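Local coordinates for protein tyrosinase (Burkholderia thailandensis, PDB 5ZRD) that catalyses the copper-dependent hydroxylation of monophenols to catechols, and in the manner of its family probably oxidises these further to quinones, at residues 6-11 / 397-402; 152-157 / 173-178; 285-290 / 440-445. One frame throughout, in Å; residues are numbered along the deposited sequence.

Interaction 1: 6-11 / 397-402; sequences NAPRVR and GFTYGP
Arg-11 lays its guanidinium flat on one face of the Phe-398 ring. Arg-11 CZ is 3.6 Å from the ring centroid and the planes are 17° apart, a stacked cation-pi contact. At the guanidinium edge, Arg-11 NH1 donates a hydrogen bond of 2.8 Å to Tyr-400 OH, 16° out of the guanidinium plane. The arginine runs out extended from CG to NE, carrying the guanidinium over the phenylalanine, and Arg-11 CD passes 3.6 Å from Tyr-400 CE1. Arg-9 also reaches the phenylalanine, with NH2 3.8 Å from Phe-398 CB. On the other sheet face, Val-10 lies beside Thr-399. These side chains sit on two short parallel strands. Arg-9 N and Arg-11 N donate to Gly-397 O and Thr-399 O. Thr-399 N and Gly-401 N donate to Arg-9 O and Arg-11 O. Farther out, Glu-102 of helix 90-108 forms salt bridges with both arginines, and Ser-113 also bonds Arg-9. Asp-324 of helix 315-334 hydrogen-bonds Tyr-400 OH. Those two helices carry the copper ligands His-94 and His-320, joining the N-terminal strand to the dicopper core. The ring face and Glu-102 probably help balance the buried charge of Arg-11, and the stack with its edge bond limits how the guanidinium turns.

Interaction 2: 152-157 / 173-178; sequences FVLPVA and KGYVTV
Leu-154 touches the Tyr-175 ring with one methyl, CD1, which is 3.7 Å from Tyr-175 CD2. The methyl approaches the ring obliquely and also touches Tyr-175 CB. The leucine runs alongside the tyrosine, both heading in one direction. The Tyr-175 hydroxyl reaches past the contact to a hydrogen bond with Asp-303. The second flat group is Phe-152. Its CB points away from 173-178, and its ring meets Phe-50 edge-to-face.

Four hydrogen bonds join the two loops, three of them between backbones. Thr-177 grips Phe-152 twice. Phe-152 N donates to Thr-177 OG1 at 3.0 Å, and Thr-177 N donates to Phe-152 O, also at 3.0 Å. The threonine chi1 of 57° puts OG1 between its own N and carbonyl carbon, where it can face Phe-152 N. Next along, Leu-154 N donates to Tyr-175 O at 2.9 Å, in the carbonyl plane. Gly-174 N then donates to Leu-154 O at 3.0 Å. Between these bonds Val-153 and Val-176 form a single bridge, with Val-153 CG2 4.2 Å from Val-176 CB. Gly-174 has a positive phi, a conformation that suits glycine. Lys-173 runs out fully extended beside Pro-155, its CE 3.3 Å from Pro-155 O. The Ala-157 methyl meets the other end of the same residue, with CB 3.4 Å from Lys-173 N.

The contact closes a short excursion of the chain that contains strand 165-167. Helix 50-57 covers one side, where Phe-51 touches Phe-152, Leu-154, Pro-155 and Val-156. That helix ends in the copper ligand His-57. Asp-303, in a loop, also accepts a bond from Val-178 N, and the chain then leads on to helix 189-200.

Interaction 3: 285-290 / 440-445; sequences GGFDYG and SFIMKA
Phe-287 points its CB at strand 441-445 and passes from Ile-442 at its base to Ser-440 at its tip. CB is 3.6 Å from Ile-442 CD1. CD2 lies against the same methyl, 3.5 Å from Ile-442 CD1. CE2 reaches the backbone, 4.1 Å from Phe-441 CA. CE1 lies 4.0 Å from Ser-440 CB. The tip, CZ, is 3.4 Å from Ser-440 O, and the oxygen meets the rim of the ring, close to the ring plane.

Lys-444 makes the polar half of the contact. Its chain bends at chi3 (103°). NZ then donates to Tyr-289 O at 2.8 Å and lies over one face of the Tyr-289 ring, 4.5 Å from the centroid, a cation-pi contact. Gly-291 O and a water also bond NZ, so three polar partners grip the ammonium. The Tyr-289 hydroxyl bonds Tyr-460 and His-463 of strand 456-466. Gly-286 ends helix 274-285 with a Schellman motif just before Phe-287. This helix supplies the copper ligands His-277 and His-281. The contact thus packs the C-terminal end of a copper-binding helix, one of those that make up the helical dicopper core of tyrosinases, on the mixed beta-sheet.

Overall arrangement
Interaction 3 is the buried contact, with its centre about 12 Å from the chain centre. Interactions 1 and 2 are partly buried and lie farther out, with centres at about 25 and 21 Å. Interactions 1 and 3 are on opposite sides of that centre. Interactions 2 and 3 come closest to each other, with nearest atoms about 6 Å apart. All three border helices that carry copper ligands, each a different part of the helical core. Interactions 1 and 2 rest mostly on main-chain pairing. Interaction 1 adds an arginine-ring stack and carboxylates from nearby helices. In interaction 3 side chains reach across, apolar at one end and a lysine at the other, some meeting backbone oxygens.

Interaction 1: 6-11 / 397-402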
loop_
_atom_site.group_PDB
_atom_site.type_symbol
_atom_site.label_atom_id
_atom_site.label_comp_id
_atom_site.label_asym_id
_atom_site.label_seq_id
_atom_site.Cartn_x
_atom_site.Cartn_y
_atom_site.Cartn_z
ATOM N N ASN A 6 -17.586 39.938 31.545
ATOM C CA ASN A 6 -18.522 40.917 30.898
ATOM C C ASN A 6 -19.888 40.265 30.633
ATOM O O ASN A 6 -19.993 39.033 30.468
ATOM C CB ASN A 6 -17.989 41.468 29.569
ATOM C CG ASN A 6 -16.555 41.945 29.656
ATOM O OD1 ASN A 6 -15.650 41.284 29.148
ATOM N ND2 ASN A 6 -16.336 43.064 30.331
ATOM N N ALA A 7 -20.921 41.104 30.565
ATOM C CA ALA A 7 -22.286 40.641 30.333
ATOM C C ALA A 7 -22.369 39.896 28.990
ATOM O O ALA A 7 -21.940 40.411 27.955
ATOM C CB ALA A 7 -23.249 41.798 30.367
ATOM N N PRO A 8 -22.935 38.673 29.002
ATOM C CA PRO A 8 -22.959 37.872 27.758
ATOM C C PRO A 8 -23.773 38.529 26.630
ATOM O O PRO A 8 -24.852 39.051 26.896
ATOM C CB PRO A 8 -23.627 36.535 28.149
ATOM C CG PRO A 8 -23.829 36.614 29.652
ATOM C CD PRO A 8 -23.856 38.089 29.992
ATOM N N ARG A 9 -23.279 38.488 25.391
ATOM C CA ARG A 9 -24.177 38.627 24.209
ATOM C C ARG A 9 -25.289 37.572 24.248
ATOM O O ARG A 9 -25.075 36.442 24.706
ATOM C CB ARG A 9 -23.454 38.354 22.892
ATOM C CG ARG A 9 -22.366 39.351 22.527
ATOM C CD ARG A 9 -21.975 39.119 21.084
ATOM N NE ARG A 9 -21.069 37.989 21.018
ATOM C CZ ARG A 9 -21.412 36.749 20.672
ATOM N NH1 ARG A 9 -22.639 36.468 20.235
ATOM N NH2 ARG A 9 -20.496 35.806 20.756
ATOM N N VAL A 10 -26.448 37.927 23.734
ATOM C CA VAL A 10 -27.609 37.080 23.794
ATOM C C VAL A 10 -27.949 36.566 22.389
ATOM O O VAL A 10 -28.478 37.305 21.590
ATOM C CB VAL A 10 -28.810 37.829 24.400
ATOM C CG1 VAL A 10 -29.995 36.892 24.603
ATOM C CG2 VAL A 10 -28.428 38.501 25.716
ATOM N N ARG A 11 -27.664 35.276 22.151
ATOM C CA ARG A 11 -28.172 34.525 20.989
ATOM C C ARG A 11 -29.679 34.396 21.135
ATOM O O ARG A 11 -30.120 33.884 22.149
ATOM C CB ARG A 11 -27.530 33.138 20.881
ATOM C CG ARG A 11 -26.128 33.180 20.297
ATOM C CD ARG A 11 -25.510 31.840 20.018
ATOM N NE ARG A 11 -24.113 31.977 19.627
ATOM C CZ ARG A 11 -23.304 30.934 19.422
ATOM N NH1 ARG A 11 -23.760 29.700 19.600
ATOM N NH2 ARG A 11 -22.043 31.118 19.067
ATOM N N GLY A 397 -18.397 34.273 26.137
ATOM C CA GLY A 397 -18.947 35.622 26.137
ATOM C C GLY A 397 -20.373 35.680 25.601
ATOM O O GLY A 397 -20.798 36.754 25.177
ATOM N N PHE A 398 -21.141 34.574 25.622
ATOM C CA PHE A 398 -22.542 34.630 25.129
ATOM C C PHE A 398 -23.441 33.662 25.915
ATOM O O PHE A 398 -22.985 32.778 26.630
ATOM C CB PHE A 398 -22.574 34.349 23.626
ATOM C CG PHE A 398 -22.464 32.897 23.239
ATOM C CD1 PHE A 398 -23.597 32.085 23.195
ATOM C CD2 PHE A 398 -21.246 32.338 22.923
ATOM C CE1 PHE A 398 -23.504 30.743 22.850
ATOM C CE2 PHE A 398 -21.163 31.001 22.546
ATOM C CZ PHE A 398 -22.280 30.197 22.553
ATOM N N THR A 399 -24.726 33.871 25.750
ATOM C CA THR A 399 -25.741 33.089 26.378
ATOM C C THR A 399 -26.907 32.927 25.395
ATOM O O THR A 399 -26.924 33.535 24.309
ATOM C CB THR A 399 -26.234 33.773 27.651
ATOM O OG1 THR A 399 -26.909 32.802 28.461
ATOM C CG2 THR A 399 -27.143 34.949 27.348
ATOM N N TYR A 400 -27.874 32.114 25.787
ATOM C CA TYR A 400 -29.037 31.819 24.970
ATOM C C TYR A 400 -30.178 32.598 25.592
ATOM O O TYR A 400 -30.363 32.558 26.779
ATOM C CB TYR A 400 -29.312 30.307 24.828
ATOM C CG TYR A 400 -28.384 29.664 23.823
ATOM C CD1 TYR A 400 -28.573 29.860 22.466
ATOM C CD2 TYR A 400 -27.243 28.982 24.211
ATOM C CE1 TYR A 400 -27.698 29.344 21.519
ATOM C CE2 TYR A 400 -26.339 28.485 23.285
ATOM C CZ TYR A 400 -26.578 28.650 21.930
ATOM O OH TYR A 400 -25.702 28.200 20.991
ATOM N N GLY A 401 -30.875 33.344 24.764
ATOM C CA GLY A 401 -32.094 33.929 25.201
ATOM C C GLY A 401 -33.093 32.846 25.527
ATOM O O GLY A 401 -32.772 31.690 25.488
ATOM N N PRO A 402 -34.302 33.245 25.852
ATOM C CA PRO A 402 -35.355 32.319 26.168
ATOM C C PRO A 402 -35.876 31.576 24.930
ATOM O O PRO A 402 -36.013 32.171 23.858
ATOM C CB PRO A 402 -36.477 33.209 26.749
ATOM C CG PRO A 402 -36.227 34.562 26.092
ATOM C CD PRO A 402 -34.720 34.650 26.001
#

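Interaction 2: 152-157 / 173-178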
loop_
_atom_site.group_PDB
_atom_site.type_symbol
_atom_site.label_atom_id
_atom_site.label_comp_id
_atom_site.label_asym_id
_atom_site.label_seq_id
_atom_site.Cartn_x
_atom_site.Cartn_y
_atom_site.Cartn_z
ATOM N N PHE A 152 -26.895 28.301 -0.850
ATOM C CA PHE A 152 -25.581 28.885 -1.130
ATOM C C PHE A 152 -25.052 28.260 -2.412
ATOM O O PHE A 152 -25.256 27.086 -2.661
ATOM C CB PHE A 152 -24.646 28.674 0.055
ATOM C CG PHE A 152 -23.191 28.999 -0.164
ATOM C CD1 PHE A 152 -22.766 30.315 -0.262
ATOM C CD2 PHE A 152 -22.239 27.993 -0.172
ATOM C CE1 PHE A 152 -21.427 30.622 -0.406
ATOM C CE2 PHE A 152 -20.896 28.302 -0.296
ATOM C CZ PHE A 152 -20.491 29.612 -0.420
ATOM N N VAL A 153 -24.475 29.121 -3.224
ATOM C CA VAL A 153 -23.938 28.796 -4.522
ATOM C C VAL A 153 -22.434 28.643 -4.306
ATOM O O VAL A 153 -21.797 29.512 -3.729
ATOM C CB VAL A 153 -24.246 29.919 -5.548
ATOM C CG1 VAL A 153 -23.700 29.604 -6.930
ATOM C CG2 VAL A 153 -25.738 30.240 -5.648
ATOM N N LEU A 154 -21.864 27.563 -4.775
ATOM C CA LEU A 154 -20.476 27.300 -4.539
ATOM C C LEU A 154 -19.632 28.225 -5.432
ATOM O O LEU A 154 -19.877 28.285 -6.618
ATOM C CB LEU A 154 -20.226 25.827 -4.857
ATOM C CG LEU A 154 -20.892 24.818 -3.918
ATOM C CD1 LEU A 154 -20.591 23.394 -4.357
ATOM C CD2 LEU A 154 -20.432 25.034 -2.489
ATOM N N PRO A 155 -18.645 28.949 -4.857
ATOM C CA PRO A 155 -17.754 29.819 -5.669
ATOM C C PRO A 155 -16.698 29.062 -6.494
ATOM O O PRO A 155 -16.221 29.576 -7.503
ATOM C CB PRO A 155 -17.026 30.687 -4.631
ATOM C CG PRO A 155 -16.981 29.804 -3.409
ATOM C CD PRO A 155 -18.339 29.131 -3.421
ATOM N N VAL A 156 -16.299 27.887 -6.006
ATOM C CA VAL A 156 -15.423 26.971 -6.694
ATOM C C VAL A 156 -16.035 25.592 -6.533
ATOM O O VAL A 156 -16.952 25.417 -5.730
ATOM C CB VAL A 156 -13.992 26.969 -6.133
ATOM C CG1 VAL A 156 -13.306 28.308 -6.341
ATOM C CG2 VAL A 156 -13.979 26.589 -4.669
ATOM N N ALA A 157 -15.482 24.641 -7.264
ATOM C CA ALA A 157 -16.005 23.296 -7.262
ATOM C C ALA A 157 -15.459 22.538 -6.050
ATOM O O ALA A 157 -14.380 22.778 -5.586
ATOM C CB ALA A 157 -15.650 22.587 -8.548
ATOM N N LYS A 173 -18.542 24.076 -9.668
ATOM C CA LYS A 173 -18.686 25.507 -9.450
ATOM C C LYS A 173 -20.085 25.943 -9.868
ATOM O O LYS A 173 -20.579 25.472 -10.881
ATOM C CB LYS A 173 -17.713 26.302 -10.309
ATOM C CG LYS A 173 -17.801 27.811 -10.142
ATOM C CD LYS A 173 -16.695 28.519 -10.868
ATOM C CE LYS A 173 -16.771 30.018 -10.733
ATOM N NZ LYS A 173 -15.480 30.619 -11.131
ATOM N N GLY A 174 -20.719 26.792 -9.081
ATOM C CA GLY A 174 -22.116 27.203 -9.365
ATOM C C GLY A 174 -23.180 26.264 -8.810
ATOM O O GLY A 174 -24.338 26.534 -8.900
ATOM N N TYR A 175 -22.818 25.152 -8.215
ATOM C CA TYR A 175 -23.814 24.288 -7.606
ATOM C C TYR A 175 -24.578 25.054 -6.514
ATOM O O TYR A 175 -23.950 25.765 -5.746
ATOM C CB TYR A 175 -23.129 23.062 -6.999
ATOM C CG TYR A 175 -24.086 22.255 -6.170
ATOM C CD1 TYR A 175 -25.043 21.453 -6.780
ATOM C CD2 TYR A 175 -24.091 22.369 -4.785
ATOM C CE1 TYR A 175 -25.938 20.721 -6.019
ATOM C CE2 TYR A 175 -25.020 21.689 -4.015
ATOM C CZ TYR A 175 -25.947 20.865 -4.638
ATOM O OH TYR A 175 -26.840 20.165 -3.891
ATOM N N VAL A 176 -25.898 24.904 -6.420
ATOM C CA VAL A 176 -26.668 25.584 -5.362
ATOM C C VAL A 176 -27.233 24.520 -4.401
ATOM O O VAL A 176 -27.729 23.457 -4.804
ATOM C CB VAL A 176 -27.748 26.525 -5.951
ATOM C CG1 VAL A 176 -28.506 25.893 -7.099
ATOM C CG2 VAL A 176 -28.754 27.052 -4.940
ATOM N N THR A 177 -27.160 24.801 -3.096
ATOM C CA THR A 177 -27.535 23.799 -2.128
ATOM C C THR A 177 -29.033 23.615 -2.251
ATOM O O THR A 177 -29.706 24.611 -2.592
ATOM C CB THR A 177 -27.104 24.164 -0.706
ATOM O OG1 THR A 177 -27.658 25.422 -0.338
ATOM C CG2 THR A 177 -25.600 24.249 -0.551
ATOM N N VAL A 178 -29.510 22.389 -1.981
ATOM C CA VAL A 178 -30.939 22.124 -1.967
ATOM C C VAL A 178 -31.352 21.375 -0.704
ATOM O O VAL A 178 -30.598 20.649 -0.133
ATOM C CB VAL A 178 -31.380 21.322 -3.210
ATOM C CG1 VAL A 178 -31.028 22.086 -4.469
ATOM C CG2 VAL A 178 -30.798 19.910 -3.257
#

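Interaction 3: 285-290 / 440-445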
loop_
_atom_site.group_PDB
_atom_site.type_symbol
_atom_site.label_atom_id
_atom_site.label_comp_id
_atom_site.label_asym_id
_atom_site.label_seq_id
_atom_site.Cartn_x
_atom_site.Cartn_y
_atom_site.Cartn_z
ATOM N N GLY A 285 -33.082 17.433 4.912
ATOM C CA GLY A 285 -32.138 16.980 3.851
ATOM C C GLY A 285 -32.647 15.827 2.973
ATOM O O GLY A 285 -31.843 15.265 2.201
ATOM N N GLY A 286 -33.921 15.427 3.090
ATOM C CA GLY A 286 -34.595 14.668 2.015
ATOM C C GLY A 286 -35.434 13.459 2.426
ATOM O O GLY A 286 -35.981 12.775 1.524
ATOM N N PHE A 287 -35.574 13.149 3.719
ATOM C CA PHE A 287 -36.405 12.012 4.152
ATOM C C PHE A 287 -37.809 12.476 4.589
ATOM O O PHE A 287 -37.980 13.300 5.534
ATOM C CB PHE A 287 -35.718 11.278 5.300
ATOM C CG PHE A 287 -34.443 10.598 4.903
ATOM C CD1 PHE A 287 -33.293 11.331 4.697
ATOM C CD2 PHE A 287 -34.397 9.229 4.722
ATOM C CE1 PHE A 287 -32.117 10.718 4.306
ATOM C CE2 PHE A 287 -33.209 8.609 4.371
ATOM C CZ PHE A 287 -32.076 9.357 4.156
ATOM N N ASP A 288 -38.808 11.964 3.874
ATOM C CA ASP A 288 -40.229 12.034 4.243
ATOM C C ASP A 288 -40.421 11.304 5.543
ATOM O O ASP A 288 -40.010 10.157 5.587
ATOM C CB ASP A 288 -41.055 11.276 3.174
ATOM C CG ASP A 288 -42.327 12.009 2.751
ATOM O OD1 ASP A 288 -42.752 13.008 3.382
ATOM O OD2 ASP A 288 -42.917 11.571 1.739
ATOM N N TYR A 289 -41.036 11.881 6.596
ATOM C CA TYR A 289 -41.324 11.037 7.818
ATOM C C TYR A 289 -42.106 9.780 7.404
ATOM O O TYR A 289 -41.902 8.689 7.972
ATOM C CB TYR A 289 -42.122 11.745 8.920
ATOM C CG TYR A 289 -42.035 11.071 10.274
ATOM C CD1 TYR A 289 -40.808 10.937 10.915
ATOM C CD2 TYR A 289 -43.157 10.566 10.931
ATOM C CE1 TYR A 289 -40.697 10.335 12.162
ATOM C CE2 TYR A 289 -43.058 9.937 12.169
ATOM C CZ TYR A 289 -41.824 9.833 12.801
ATOM O OH TYR A 289 -41.675 9.257 14.044
ATOM N N GLY A 290 -42.971 9.944 6.402
ATOM C CA GLY A 290 -43.564 8.814 5.703
ATOM C C GLY A 290 -44.520 8.077 6.616
ATOM O O GLY A 290 -45.116 8.681 7.515
ATOM N N SER A 440 -27.415 8.205 4.465
ATOM C CA SER A 440 -28.194 8.184 5.710
ATOM C C SER A 440 -29.386 7.237 5.568
ATOM O O SER A 440 -29.745 6.881 4.433
ATOM C CB SER A 440 -28.660 9.580 6.069
ATOM O OG SER A 440 -27.554 10.471 6.224
ATOM N N PHE A 441 -29.967 6.814 6.701
ATOM C CA PHE A 441 -31.129 5.907 6.690
ATOM C C PHE A 441 -31.898 5.974 8.011
ATOM O O PHE A 441 -31.401 6.425 9.031
ATOM C CB PHE A 441 -30.749 4.471 6.310
ATOM C CG PHE A 441 -29.878 3.704 7.259
ATOM C CD1 PHE A 441 -28.504 3.820 7.213
ATOM C CD2 PHE A 441 -30.421 2.810 8.159
ATOM C CE1 PHE A 441 -27.692 3.111 8.094
ATOM C CE2 PHE A 441 -29.614 2.098 9.040
ATOM C CZ PHE A 441 -28.250 2.236 8.997
ATOM N N ILE A 442 -33.168 5.574 7.931
ATOM C CA ILE A 442 -34.067 5.583 9.056
ATOM C C ILE A 442 -34.565 4.157 9.285
ATOM O O ILE A 442 -34.812 3.439 8.330
ATOM C CB ILE A 442 -35.251 6.528 8.836
ATOM C CG1 ILE A 442 -34.800 7.932 8.413
ATOM C CG2 ILE A 442 -36.117 6.544 10.089
ATOM C CD1 ILE A 442 -35.920 8.793 7.872
ATOM N N MET A 443 -34.630 3.769 10.567
ATOM C CA MET A 443 -35.262 2.541 11.012
ATOM C C MET A 443 -36.557 2.944 11.723
ATOM O O MET A 443 -36.518 3.824 12.572
ATOM C CB MET A 443 -34.366 1.760 11.975
ATOM C CG MET A 443 -33.104 1.300 11.348
ATOM S SD MET A 443 -31.967 0.486 12.503
ATOM C CE MET A 443 -33.033 -0.818 13.116
ATOM N N LYS A 444 -37.683 2.354 11.316
ATOM C CA LYS A 444 -38.997 2.587 11.921
ATOM C C LYS A 444 -39.494 1.240 12.444
ATOM O O LYS A 444 -39.431 0.258 11.721
ATOM C CB LYS A 444 -39.961 3.174 10.889
ATOM C CG LYS A 444 -39.800 4.663 10.630
ATOM C CD LYS A 444 -40.849 5.204 9.708
ATOM C CE LYS A 444 -41.931 5.966 10.439
ATOM N NZ LYS A 444 -42.925 6.537 9.501
ATOM N N ALA A 445 -39.868 1.153 13.712
ATOM C CA ALA A 445 -40.200 -0.153 14.294
ATOM C C ALA A 445 -41.711 -0.241 14.510
ATOM O O ALA A 445 -42.337 0.737 14.904
ATOM C CB ALA A 445 -39.430 -0.379 15.572
HETATM O O HOH W 1 -45.316 7.292 10.676
#